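Local coordinates for reticulocyte binding protein (Streptococcus agalactiae COH1, PDB 3FAW), which probably hydrolyses the alpha-1,6-glucosidic linkages of pullulan and related alpha-glucans as a pullulanase attached to the streptococcal cell wall, at residues A[467-470]-A[471-475]; A[504-507]-A[508-512]. One frame throughout, in Å; residues are numbered along the deposited sequence.

Contact 1 and contact 2 both belong to the barrel domain, yet they illustrate two ways of ordering a short piece of chain. In 467-475 a regular helix, the one between strands 453-456 and 482-485, is held by repeating amide bonds; in 504-512, from the loop between strands 482-485 and 513-516, a calcium ion and a tryptophan ring do much of that work. Both are partly buried, contact 2 nearer the surface with four exposed touching residues against one. They also touch: E468 OE2 lies 3.1 Å from T510 OG1, a probable hydrogen bond, while E468 CG packs on W506 CZ2 and the Y471 ring on T512 CG2. One helix face thus packs against both halves of the loop.

Contact 1. Residues A[467-470]-A[471-475]; sequences IELA and YKEAK
Y471 N donates to I467 O at 2.9 Å, the first of four successive i to i+4 bonds that carry the chain from 467-470 into 471-475. K472 to E468, E473 to L469 and A474 to A470 follow, the last two reaching 3.0 Å between amide N and carbonyl O. Side chains then settle against this ladder. E473 CG sits beside its own backbone N (chi1 -68°), which lays it alongside the preceding turn, 3.4 Å from L469 O; a second bend at chi2 brings OE2 to a loose 4.4 Å from L469 CD1. A474 CB rests against A470 O. On another side, Y471 and K475 form a polar pair one turn apart: NZ donates to the phenol OH at 2.7 Å, with the lysine chain kinked at chi3 (-81°) to return its ammonium to the ring's end. The tyrosine side chain also packs on M483 of strand 482-485 and on T512. L469, A470 and E473 face helix 432-449 through V439 and L438, whereas E468 turns its OE2 to T510. These are the contacts of an alpha-helix in a beta-alpha-beta unit of the TIM barrel, here strand 453-456, helix 464-477 and strand 482-485.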
loop_
_atom_site.group_PDB
_atom_site.type_symbol
_atom_site.label_atom_id
_atom_site.label_comp_id
_atom_site.label_asym_id
_atom_site.label_seq_id
_atom_site.Cartn_x
_atom_site.Cartn_y
_atom_site.Cartn_z
ATOM N N ILE A 467 9.764 3.474 9.202
ATOM C CA ILE A 467 9.876 2.736 7.940
ATOM C C ILE A 467 11.318 2.267 7.714
ATOM O O ILE A 467 11.543 1.161 7.205
ATOM C CB ILE A 467 9.385 3.571 6.730
ATOM C CG1 ILE A 467 7.976 4.129 6.980
ATOM C CG2 ILE A 467 9.381 2.723 5.462
ATOM C CD1 ILE A 467 6.919 3.067 7.285
ATOM N N GLU A 468 12.286 3.106 8.095
ATOM C CA GLU A 468 13.701 2.713 8.110
ATOM C C GLU A 468 13.902 1.449 8.935
ATOM O O GLU A 468 14.537 0.496 8.484
ATOM C CB GLU A 468 14.579 3.825 8.702
ATOM C CG GLU A 468 15.171 4.798 7.689
ATOM C CD GLU A 468 16.332 4.215 6.884
ATOM O OE1 GLU A 468 16.623 3.007 7.021
ATOM O OE2 GLU A 468 16.952 4.973 6.109
ATOM N N LEU A 469 13.367 1.461 10.153
ATOM C CA LEU A 469 13.495 0.329 11.069
ATOM C C LEU A 469 12.810 -0.917 10.509
ATOM O O LEU A 469 13.361 -2.013 10.581
ATOM C CB LEU A 469 12.912 0.676 12.443
ATOM C CG LEU A 469 13.090 -0.350 13.567
ATOM C CD1 LEU A 469 14.573 -0.577 13.854
ATOM C CD2 LEU A 469 12.368 0.103 14.828
ATOM N N ALA A 470 11.610 -0.744 9.962
ATOM C CA ALA A 470 10.885 -1.849 9.331
ATOM C C ALA A 470 11.710 -2.484 8.208
ATOM O O ALA A 470 11.730 -3.707 8.061
ATOM C CB ALA A 470 9.536 -1.374 8.798
ATOM N N TYR A 471 12.389 -1.643 7.429
ATOM C CA TYR A 471 13.247 -2.106 6.337
ATOM C C TYR A 471 14.465 -2.854 6.877
ATOM O O TYR A 471 14.807 -3.932 6.387
ATOM C CB TYR A 471 13.696 -0.928 5.468
ATOM C CG TYR A 471 14.630 -1.311 4.339
ATOM C CD1 TYR A 471 14.135 -1.819 3.140
ATOM C CD2 TYR A 471 16.010 -1.160 4.466
ATOM C CE1 TYR A 471 14.986 -2.168 2.103
ATOM C CE2 TYR A 471 16.871 -1.508 3.432
ATOM C CZ TYR A 471 16.350 -2.010 2.254
ATOM O OH TYR A 471 17.193 -2.353 1.230
ATOM N N LYS A 472 15.107 -2.270 7.886
ATOM C CA LYS A 472 16.290 -2.862 8.510
ATOM C C LYS A 472 15.995 -4.278 9.003
ATOM O O LYS A 472 16.734 -5.217 8.699
ATOM C CB LYS A 472 16.777 -1.980 9.667
ATOM C CG LYS A 472 18.097 -2.419 10.301
ATOM C CD LYS A 472 18.524 -1.462 11.407
ATOM C CE LYS A 472 19.853 -1.874 12.026
ATOM N NZ LYS A 472 20.249 -0.990 13.158
ATOM N N GLU A 473 14.899 -4.413 9.743
ATOM C CA GLU A 473 14.480 -5.692 10.321
ATOM C C GLU A 473 14.094 -6.716 9.262
ATOM O O GLU A 473 14.465 -7.887 9.365
ATOM C CB GLU A 473 13.302 -5.481 11.279
ATOM C CG GLU A 473 13.649 -4.706 12.555
ATOM C CD GLU A 473 14.503 -5.498 13.546
ATOM O OE1 GLU A 473 14.542 -6.744 13.467
ATOM O OE2 GLU A 473 15.132 -4.863 14.420
ATOM N N ALA A 474 13.334 -6.273 8.258
ATOM C CA ALA A 474 12.914 -7.139 7.157
ATOM C C ALA A 474 14.123 -7.600 6.338
ATOM O O ALA A 474 14.240 -8.782 5.996
ATOM C CB ALA A 474 11.907 -6.412 6.265
ATOM N N LYS A 475 15.026 -6.665 6.040
ATOM C CA LYS A 475 16.226 -6.981 5.271
ATOM C C LYS A 475 17.152 -7.933 6.036
ATOM O O LYS A 475 17.811 -8.769 5.420
ATOM C CB LYS A 475 16.967 -5.711 4.837
ATOM C CG LYS A 475 18.333 -5.981 4.195
ATOM C CD LYS A 475 18.710 -4.951 3.143
ATOM C CE LYS A 475 18.043 -5.257 1.806
ATOM N NZ LYS A 475 18.677 -4.513 0.683
#

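Contact 2. Residues A[504-507]-A[508-512]; sequences QDWM and KSTDT. With CA (calcium ion), chain E.
M507 O and T510 O, contributed from the two halves of 504-512, meet at one calcium ion, with D511 OD1 as the third ligand from this loop of the TIM barrel. M507 O lies 2.2 Å from the calcium ion, T510 O lies 2.4 Å from the calcium ion, and D511 OD1 lies 2.3 Å from the calcium ion. Water 3 also binds, and D561 and D565, from a later part of the chain, complete the site. The two carbonyl oxygens lie close to each other because both serve the metal, whose positive charge would offset their mutual repulsion.

Behind this first shell, a type I beta turn brings the ligands together. S509 N donates to W506 O at 3.0 Å, approaching from well above the carbonyl plane, 52° out of it, so no lone pair is addressed directly. Just past the turn, T510 folds back over the indole. Its CG2 stands 3.4 Å from the centroid of the W506 five-membered ring and only 12° off the ring normal, a CH-pi contact over the face. With OG1 anti to the backbone N (chi1 -173°), CG2 falls between N and the carbonyl carbon, where it can cover the pyrrole part while also lying near M507 CE.

Farther out, K508 runs its aliphatic chain past D505 O, with CG as the nearest carbon, and D505 OD2 forms a salt bridge with R489. The indole also touches A464, I467 and E468 of helix 464-477, which ties the turn to the barrel's outer layer. Beyond T510, the chain is held by a link between hydroxyls: T510 OG1 and T512 OG1 are hydrogen-bonded at 2.7 Å, and the latter oxygen lies 3.8 Å from W506 CZ2.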
loop_
_atom_site.group_PDB
_atom_site.type_symbol
_atom_site.label_atom_id
_atom_site.label_comp_id
_atom_site.label_asym_id
_atom_site.label_seq_id
_atom_site.Cartn_x
_atom_site.Cartn_y
_atom_site.Cartn_z
ATOM N N GLN A 504 8.429 11.491 -0.629
ATOM C CA GLN A 504 9.312 11.661 -1.795
ATOM C C GLN A 504 10.590 12.451 -1.509
ATOM O O GLN A 504 11.616 12.225 -2.153
ATOM C CB GLN A 504 8.539 12.310 -2.957
ATOM C CG GLN A 504 7.710 11.325 -3.779
ATOM C CD GLN A 504 6.840 12.004 -4.825
ATOM O OE1 GLN A 504 6.523 13.191 -4.720
ATOM N NE2 GLN A 504 6.441 11.245 -5.840
ATOM N N ASP A 505 10.532 13.367 -0.544
ATOM C CA ASP A 505 11.713 14.154 -0.145
ATOM C C ASP A 505 12.705 13.368 0.714
ATOM O O ASP A 505 13.840 13.797 0.903
ATOM C CB ASP A 505 11.276 15.424 0.586
ATOM C CG ASP A 505 10.454 16.340 -0.296
ATOM O OD1 ASP A 505 10.753 16.417 -1.508
ATOM O OD2 ASP A 505 9.512 16.976 0.217
ATOM N N TRP A 506 12.268 12.221 1.227
ATOM C CA TRP A 506 13.126 11.282 1.957
ATOM C C TRP A 506 14.109 10.547 1.036
ATOM O O TRP A 506 15.135 10.040 1.494
ATOM C CB TRP A 506 12.234 10.276 2.698
ATOM C CG TRP A 506 12.930 9.206 3.483
ATOM C CD1 TRP A 506 14.078 9.322 4.216
ATOM C CD2 TRP A 506 12.482 7.858 3.656
ATOM N NE1 TRP A 506 14.387 8.120 4.806
ATOM C CE2 TRP A 506 13.418 7.207 4.484
ATOM C CE3 TRP A 506 11.385 7.132 3.174
ATOM C CZ2 TRP A 506 13.290 5.865 4.841
ATOM C CZ3 TRP A 506 11.260 5.803 3.535
ATOM C CH2 TRP A 506 12.208 5.184 4.359
ATOM N N MET A 507 13.803 10.504 -0.261
ATOM C CA MET A 507 14.603 9.735 -1.219
ATOM C C MET A 507 16.044 10.240 -1.358
ATOM O O MET A 507 16.942 9.451 -1.627
ATOM C CB MET A 507 13.919 9.694 -2.595
ATOM C CG MET A 507 12.592 8.929 -2.639
ATOM S SD MET A 507 12.670 7.200 -2.106
ATOM C CE MET A 507 12.367 7.415 -0.351
ATOM N N LYS A 508 16.272 11.536 -1.147
ATOM C CA LYS A 508 17.632 12.090 -1.202
ATOM C C LYS A 508 18.521 11.741 0.005
ATOM O O LYS A 508 19.718 12.030 -0.032
ATOM C CB LYS A 508 17.594 13.616 -1.379
ATOM C CG LYS A 508 17.155 14.393 -0.146
ATOM C CD LYS A 508 16.982 15.871 -0.454
ATOM C CE LYS A 508 16.430 16.630 0.748
ATOM N NZ LYS A 508 17.308 16.517 1.951
ATOM N N SER A 509 17.947 11.135 1.054
ATOM C CA SER A 509 18.675 10.806 2.287
ATOM C C SER A 509 18.588 9.320 2.656
ATOM O O SER A 509 18.916 8.935 3.782
ATOM C CB SER A 509 18.128 11.638 3.452
ATOM O OG SER A 509 18.176 13.024 3.169
ATOM N N THR A 510 18.140 8.485 1.717
ATOM C CA THR A 510 18.046 7.042 1.947
ATOM C C THR A 510 18.084 6.292 0.617
ATOM O O THR A 510 17.628 6.811 -0.400
ATOM C CB THR A 510 16.745 6.660 2.718
ATOM O OG1 THR A 510 16.761 5.264 3.059
ATOM C CG2 THR A 510 15.519 6.956 1.880
ATOM N N ASP A 511 18.654 5.089 0.630
ATOM C CA ASP A 511 18.557 4.159 -0.499
ATOM C C ASP A 511 17.960 2.835 -0.003
ATOM O O ASP A 511 18.570 1.772 -0.144
ATOM C CB ASP A 511 19.929 3.903 -1.147
ATOM C CG ASP A 511 20.460 5.098 -1.941
ATOM O OD1 ASP A 511 19.702 6.049 -2.238
ATOM O OD2 ASP A 511 21.660 5.072 -2.289
ATOM N N THR A 512 16.767 2.915 0.581
ATOM C CA THR A 512 16.080 1.746 1.136
ATOM C C THR A 512 14.751 1.501 0.414
ATOM O O THR A 512 14.624 0.556 -0.363
ATOM C CB THR A 512 15.833 1.918 2.650
ATOM O OG1 THR A 512 15.089 3.120 2.894
ATOM C CG2 THR A 512 17.158 1.989 3.403
HETATM CA CA CA E . 18.216 7.834 -2.446
HETATM O O HOH W 1 14.092 13.326 -2.340
HETATM O O HOH W 2 15.555 13.624 2.874
HETATM O O HOH W 3 19.865 8.607 -0.872
#